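Local coordinates for uncharacterized protein (Thermus thermophilus HB8, PDB 6SCE) that acts as a DNA nuclease in type III CRISPR defence and is switched on by binding cyclic oligoadenylate, at residues E422-E426 and G518-M522; S281-P286 and H344-L348; R176-V180 and Y191-H196. All blocks are in the same frame, centred on the assembly; numbering follows the deposited sequence. Where two conformers were deposited one is given.

Interaction 1: E422-E426 and G518-M522; sequences EGRPE and GQARM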
# COMPACT_ATOMS: atom_id res chain seq x y z
N GLU A 422 10.45 18.05 -9.17
CA GLU A 422 11.62 17.88 -8.29
C GLU A 422 11.77 16.47 -7.75
O GLU A 422 12.72 16.19 -7.03
CB GLU A 422 11.52 18.81 -7.10
CG GLU A 422 11.38 20.28 -7.43
CD GLU A 422 11.19 21.11 -6.17
OE1 GLU A 422 11.29 20.55 -5.05
OE2 GLU A 422 10.90 22.32 -6.30
N GLY A 423 10.83 15.61 -8.06
CA GLY A 423 10.83 14.23 -7.58
C GLY A 423 11.81 13.38 -8.37
O GLY A 423 12.18 13.72 -9.52
N ARG A 424 12.28 12.32 -7.73
CA ARG A 424 13.18 11.36 -8.39
C ARG A 424 12.79 9.96 -7.96
O ARG A 424 12.61 9.71 -6.75
CB ARG A 424 14.63 11.63 -8.00
CG ARG A 424 15.10 13.06 -8.19
CD ARG A 424 16.48 13.28 -7.61
NE ARG A 424 16.68 14.68 -7.22
CZ ARG A 424 17.70 15.15 -6.51
NH1 ARG A 424 18.68 14.35 -6.09
NH2 ARG A 424 17.75 16.44 -6.21
N PRO A 425 12.69 9.04 -8.93
CA PRO A 425 12.27 7.72 -8.55
C PRO A 425 13.22 7.03 -7.55
O PRO A 425 12.76 6.27 -6.73
CB PRO A 425 12.19 6.94 -9.88
CG PRO A 425 12.81 7.79 -10.90
CD PRO A 425 12.92 9.18 -10.38
N GLU A 426 14.51 7.32 -7.63
CA GLU A 426 15.46 6.72 -6.73
C GLU A 426 15.27 7.24 -5.28
O GLU A 426 15.56 6.51 -4.34
CB GLU A 426 16.91 6.89 -7.22
CG GLU A 426 17.38 8.32 -7.41
CD GLU A 426 17.00 8.93 -8.76
OE1 GLU A 426 16.13 8.39 -9.50
OE2 GLU A 426 17.57 9.99 -9.07
N GLY A 518 8.08 14.74 -15.43
CA GLY A 518 8.30 13.35 -15.01
C GLY A 518 9.76 12.96 -15.17
O GLY A 518 10.50 13.58 -15.94
N GLN A 519 10.17 11.92 -14.46
CA GLN A 519 11.55 11.45 -14.51
C GLN A 519 11.58 9.97 -14.93
O GLN A 519 10.88 9.15 -14.33
CB GLN A 519 12.21 11.62 -13.14
CG GLN A 519 12.62 13.04 -12.83
CD GLN A 519 14.07 13.33 -13.20
OE1 GLN A 519 14.52 13.00 -14.30
NE2 GLN A 519 14.82 13.93 -12.26
N ALA A 520 12.37 9.65 -15.96
CA ALA A 520 12.55 8.27 -16.44
C ALA A 520 13.99 7.80 -16.25
O ALA A 520 14.93 8.59 -16.29
CB ALA A 520 12.14 8.14 -17.89
N ARG A 521 14.13 6.50 -16.00
CA ARG A 521 15.41 5.87 -15.78
C ARG A 521 15.44 4.53 -16.50
O ARG A 521 14.40 3.89 -16.71
CB ARG A 521 15.66 5.58 -14.30
CG ARG A 521 15.56 6.78 -13.37
CD ARG A 521 16.82 7.63 -13.39
NE ARG A 521 16.73 8.69 -12.40
CZ ARG A 521 16.23 9.90 -12.63
NH1 ARG A 521 15.79 10.25 -13.84
NH2 ARG A 521 16.20 10.79 -11.65
N MSE A 522 16.66 4.08 -16.81
CA MSE A 522 16.84 2.75 -17.37
C MSE A 522 16.80 1.76 -16.22
O MSE A 522 16.43 2.12 -15.10
CB MSE A 522 18.12 2.77 -18.21
CG MSE A 522 17.83 3.55 -19.47
SE MSE A 522 19.22 3.08 -20.83
CE MSE A 522 18.42 1.35 -21.25
O HOH W 1 13.70 15.66 -10.60
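A salt bridge between Glu426 and Arg521 ties the start of helix 425-432 to strand 519-528. The strand belongs to a mixed sheet whose topology is consistent with the PD-(D/E)XK nuclease fold. There it lies between strands 434-438 and 541-548. Arg521 presents its NE and NH2 side to the carboxylate. NH2 of Arg521 donates to OE2 of Glu426 at 3.0 Å, nearly straight at 170° and on the syn lone pair. NE of Arg521 donates to OE1 of Glu426, also at 3.0 Å, but this bond is more bent. The two planes are turned 53° apart, so the pairing is not flat. CD of Pro425 lies over one face of the guanidinium, 3.8 Å above its plane and toward the rim. On the far edge NH1 of Arg521 donates to Gln519 OE1 and to the backbone O of Ala520. Four bonds, with a weak fifth from NH2 to OE1 of Glu426, hold the group and fix its rotation. The Arg521 chain bends at chi2 (-80°), which brings its end round beside Gln519. Arg424 is the N-cap of the helix. A water takes a hydrogen bond from Gln519 NE2 at 2.6 Å and donates one to Gly423 O at 2.7 Å.

Interaction 2: S281-P286 and H344-L348; sequences SKKALP and HRSFL
The imidazole of His344 is approached obliquely by the ring of Pro286, with CG of Pro286 3.4 Å from ND1 of His344. NE2 of His344 is hydrogen-bonded to Glu316, and the ring also meets that of Tyr318. At the other end of the contact the hydroxyl of Ser281 comes obliquely to the Phe347 ring. CE2 of that ring lies in plane at the edge of the Arg345 guanidinium, which forms a salt bridge to Glu333. Strand 342-347 is the outermost parallel strand of a mixed sheet, with strand order 3-2-1-4 in a Rossmann-like arrangement consistent with a CARF domain. The loop 281-286 runs past it, roughly antiparallel. A direct hydrogen bond joins loop and strand, from Phe347 N to Ser281 OG (2.8 Å, 164°). With chi1 of Ser281 at -61°, OG sits beside its own backbone N and faces the strand. Two waters extend the attachment. One accepts from Ser281 N at 2.9 Å and donates to Phe347 O. The other donates to Lys283 O and lies 2.7 Å from Ser346 OG. Between the polar ends, CD2 of Leu285 packs 3.9 Å from CB of Ser346, and the same side chain touches Leu361 of helix 354-370. Pro286 O accepts a hydrogen bond from the hydroxyl of Tyr318.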
# COMPACT_ATOMS: atom_id res chain seq x y z
N SER A 281 9.67 3.59 23.41
CA SER A 281 10.32 4.88 23.46
C SER A 281 10.06 5.47 24.84
O SER A 281 8.96 5.32 25.40
CB SER A 281 9.75 5.81 22.37
OG SER A 281 9.97 5.28 21.07
N LYS A 282 11.07 6.16 25.39
CA LYS A 282 11.02 6.66 26.76
C LYS A 282 10.85 8.15 26.83
O LYS A 282 10.30 8.65 27.79
CB LYS A 282 12.32 6.30 27.51
CG LYS A 282 12.67 4.84 27.55
CD LYS A 282 11.68 4.08 28.41
CE LYS A 282 12.07 2.62 28.54
NZ LYS A 282 10.85 1.80 28.79
N LYS A 283 11.36 8.85 25.82
CA LYS A 283 11.47 10.28 25.85
C LYS A 283 10.43 11.00 25.02
O LYS A 283 9.93 10.47 24.03
CB LYS A 283 12.84 10.68 25.32
CG LYS A 283 14.02 10.14 26.12
CD LYS A 283 15.29 10.86 25.65
CE LYS A 283 16.54 10.31 26.30
NZ LYS A 283 17.65 11.25 25.95
N ALA A 284 10.13 12.22 25.43
CA ALA A 284 9.41 13.17 24.62
C ALA A 284 10.24 13.56 23.40
O ALA A 284 11.48 13.38 23.36
CB ALA A 284 9.09 14.42 25.41
N LEU A 285 9.56 14.11 22.40
CA LEU A 285 10.25 14.65 21.24
C LEU A 285 10.95 15.97 21.56
O LEU A 285 10.38 16.82 22.24
CB LEU A 285 9.25 14.86 20.08
CG LEU A 285 8.57 13.58 19.57
CD1 LEU A 285 7.34 13.89 18.71
CD2 LEU A 285 9.55 12.67 18.83
N PRO A 286 12.17 16.16 21.02
CA PRO A 286 12.87 17.45 21.18
C PRO A 286 12.07 18.56 20.54
O PRO A 286 11.48 18.34 19.47
CB PRO A 286 14.18 17.26 20.40
CG PRO A 286 14.35 15.80 20.22
CD PRO A 286 12.98 15.16 20.31
N HIS A 344 13.42 13.49 14.00
CA HIS A 344 13.02 13.03 15.32
C HIS A 344 11.98 11.94 15.11
O HIS A 344 11.07 12.10 14.29
CB HIS A 344 12.42 14.16 16.11
CG HIS A 344 13.24 15.41 16.09
ND1 HIS A 344 14.40 15.55 16.82
CD2 HIS A 344 13.06 16.58 15.44
CE1 HIS A 344 14.90 16.75 16.61
NE2 HIS A 344 14.10 17.40 15.79
N ARG A 345 12.09 10.86 15.86
CA ARG A 345 11.22 9.72 15.69
C ARG A 345 10.83 9.25 17.03
O ARG A 345 11.59 9.41 17.98
CB ARG A 345 11.94 8.60 14.96
CG ARG A 345 13.34 8.31 15.49
CD ARG A 345 14.01 7.20 14.69
NE ARG A 345 13.61 5.90 15.19
CZ ARG A 345 14.00 4.73 14.69
NH1 ARG A 345 14.80 4.66 13.63
NH2 ARG A 345 13.55 3.62 15.26
N SER A 346 9.67 8.63 17.13
CA SER A 346 9.30 7.92 18.32
C SER A 346 8.36 6.80 17.95
O SER A 346 7.66 6.87 16.93
CB SER A 346 8.64 8.87 19.33
OG SER A 346 8.52 8.24 20.60
N PHE A 347 8.35 5.75 18.78
CA PHE A 347 7.38 4.67 18.66
C PHE A 347 6.14 4.90 19.52
O PHE A 347 6.23 5.28 20.72
CB PHE A 347 7.99 3.32 19.04
CG PHE A 347 8.99 2.80 18.06
CD1 PHE A 347 8.60 2.44 16.77
CD2 PHE A 347 10.33 2.68 18.42
CE1 PHE A 347 9.53 1.95 15.87
CE2 PHE A 347 11.26 2.18 17.52
CZ PHE A 347 10.86 1.83 16.23
N LEU A 348 4.98 4.59 18.93
CA LEU A 348 3.71 4.48 19.67
C LEU A 348 3.62 3.09 20.28
O LEU A 348 4.25 2.17 19.78
CB LEU A 348 2.52 4.69 18.74
CG LEU A 348 2.55 5.97 17.92
CD1 LEU A 348 1.33 5.98 17.00
CD2 LEU A 348 2.61 7.23 18.79
O HOH W 2 6.95 3.24 22.43
O HOH W 3 10.82 9.09 21.73

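Interaction 3: R176-V180 and Y191-H196; sequences REGGV and YWVRPH
Arg194 starts with its CB directed away from Gly178, yet its NH2 ends beside that residue. The turn back comes from a bend at chi2 (-56°). CG then passes 3.5 Å from NE1 of Trp192, an atom hydrogen-bonded to His231. NE is still beyond the ring's rim, CZ comes over the edge near CZ2 of Trp192, and NH2 comes to rest 3.5 Å above the indole plane, over its centre. This is the placement expected of a cation-pi contact. The same NH2 donates to the backbone O of Val193 at 3.2 Å, nearly straight at 169°. Gly178 O lies at the guanidinium edge, also 3.2 Å from Arg194 NH2. The setting is the open end of the beta hairpin formed by strands 179-184 and 187-192. Val180 and Tyr191 are a hydrogen-bonded antiparallel pair, joined by N-H to O bonds in both directions. Gly179 and Trp192 form the next, non-hydrogen-bonded pair. Beyond it Val193 N donates to Gly178 O at 2.9 Å. Residues 176-179 make a type II turn, and Gly178 takes its third position with a positive phi that suits glycine. Val193 CG1 packs beside Val180. The carbonyl oxygens of Gly178 and Val193 are only 3.2 Å apart, and the positive charge of Arg194 next to both would be expected to ease their mutual repulsion.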
# COMPACT_ATOMS: atom_id res chain seq x y z
N ARG A 176 -9.21 -23.07 -3.54
CA ARG A 176 -7.97 -22.30 -3.34
C ARG A 176 -6.99 -23.13 -2.60
O ARG A 176 -6.93 -23.10 -1.37
CB ARG A 176 -8.21 -21.02 -2.54
CG ARG A 176 -9.19 -20.05 -3.15
CD ARG A 176 -8.51 -18.86 -3.75
NE ARG A 176 -9.24 -18.38 -4.90
CZ ARG A 176 -8.75 -17.54 -5.80
NH1 ARG A 176 -7.50 -17.07 -5.68
NH2 ARG A 176 -9.51 -17.16 -6.82
N GLU A 177 -6.17 -23.86 -3.35
CA GLU A 177 -5.15 -24.73 -2.80
C GLU A 177 -4.12 -23.89 -2.03
O GLU A 177 -3.85 -22.77 -2.40
CB GLU A 177 -4.48 -25.44 -3.99
CG GLU A 177 -3.42 -26.47 -3.66
CD GLU A 177 -2.76 -27.01 -4.93
OE1 GLU A 177 -3.17 -26.61 -6.04
OE2 GLU A 177 -1.82 -27.84 -4.80
N GLY A 178 -3.57 -24.44 -0.96
CA GLY A 178 -2.35 -23.87 -0.36
C GLY A 178 -2.52 -22.96 0.84
O GLY A 178 -1.54 -22.53 1.45
N GLY A 179 -3.76 -22.67 1.21
CA GLY A 179 -4.03 -21.82 2.34
C GLY A 179 -5.23 -22.22 3.14
O GLY A 179 -6.09 -23.01 2.68
N VAL A 180 -5.29 -21.72 4.37
CA VAL A 180 -6.46 -21.85 5.23
C VAL A 180 -6.87 -20.44 5.65
O VAL A 180 -6.00 -19.67 6.03
CB VAL A 180 -6.11 -22.65 6.50
CG1 VAL A 180 -7.36 -22.89 7.34
CG2 VAL A 180 -5.46 -23.98 6.15
N TYR A 191 -3.41 -18.42 5.86
CA TYR A 191 -2.33 -19.19 6.47
C TYR A 191 -1.90 -20.31 5.53
O TYR A 191 -2.70 -21.13 5.11
CB TYR A 191 -2.81 -19.72 7.80
CG TYR A 191 -1.80 -20.49 8.62
CD1 TYR A 191 -1.64 -21.86 8.46
CD2 TYR A 191 -1.05 -19.86 9.59
CE1 TYR A 191 -0.73 -22.59 9.23
CE2 TYR A 191 -0.13 -20.58 10.35
CZ TYR A 191 -0.00 -21.94 10.18
OH TYR A 191 0.91 -22.62 10.96
N TRP A 192 -0.61 -20.32 5.22
CA TRP A 192 -0.01 -21.21 4.20
C TRP A 192 0.05 -22.62 4.75
O TRP A 192 0.54 -22.84 5.86
CB TRP A 192 1.37 -20.66 3.89
CG TRP A 192 2.37 -21.45 3.05
CD1 TRP A 192 2.99 -22.61 3.40
CD2 TRP A 192 2.92 -21.05 1.79
NE1 TRP A 192 3.88 -22.97 2.41
CE2 TRP A 192 3.86 -22.03 1.42
CE3 TRP A 192 2.73 -19.97 0.95
CZ2 TRP A 192 4.60 -21.96 0.21
CZ3 TRP A 192 3.45 -19.89 -0.23
CH2 TRP A 192 4.38 -20.89 -0.59
N VAL A 193 -0.46 -23.56 3.98
CA VAL A 193 -0.41 -24.98 4.34
C VAL A 193 0.04 -25.74 3.10
O VAL A 193 -0.30 -25.40 1.96
CB VAL A 193 -1.76 -25.53 4.86
CG1 VAL A 193 -2.07 -24.92 6.22
CG2 VAL A 193 -2.88 -25.27 3.88
N ARG A 194 0.84 -26.76 3.32
CA ARG A 194 1.28 -27.63 2.23
C ARG A 194 1.05 -29.03 2.77
O ARG A 194 1.99 -29.67 3.24
CB ARG A 194 2.75 -27.40 1.89
CG ARG A 194 3.04 -26.14 1.11
CD ARG A 194 2.24 -26.09 -0.18
NE ARG A 194 2.58 -24.97 -1.06
CZ ARG A 194 2.00 -23.76 -1.04
NH1 ARG A 194 2.41 -22.85 -1.92
NH2 ARG A 194 1.05 -23.43 -0.15
N PRO A 195 -0.22 -29.48 2.79
CA PRO A 195 -0.57 -30.74 3.44
C PRO A 195 -0.19 -32.01 2.64
O PRO A 195 -0.11 -33.09 3.22
CB PRO A 195 -2.09 -30.63 3.63
CG PRO A 195 -2.55 -29.74 2.51
CD PRO A 195 -1.40 -28.82 2.18
N HIS A 196 0.07 -31.88 1.34
CA HIS A 196 0.42 -33.03 0.49
C HIS A 196 1.82 -33.53 0.87
O HIS A 196 2.72 -32.73 1.10
CB HIS A 196 0.38 -32.67 -1.00
CG HIS A 196 -0.76 -31.77 -1.39
ND1 HIS A 196 -2.09 -32.11 -1.17
CD2 HIS A 196 -0.78 -30.56 -1.99
CE1 HIS A 196 -2.86 -31.14 -1.62
NE2 HIS A 196 -2.09 -30.18 -2.12

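All three contacts are partly buried, and each lies in a different sheet of the chain. Interaction 1 joins a helix start to an inner strand and relies on a charged pair. Interaction 2 fixes a loop along an outermost strand, with a serine-to-backbone bond, two waters and small apolar patches. Interaction 3 pairs neighbouring strands of one hairpin, so backbone bonds dominate and its arginine packs on a tryptophan of its own segment. No element is shared. The centres lie about 33 to 41 Å apart, and interactions 1 and 3 are on opposite sides of the chain's centre. Interaction 2 is nearest to the bound nucleic acid, about 7 Å between closest atoms.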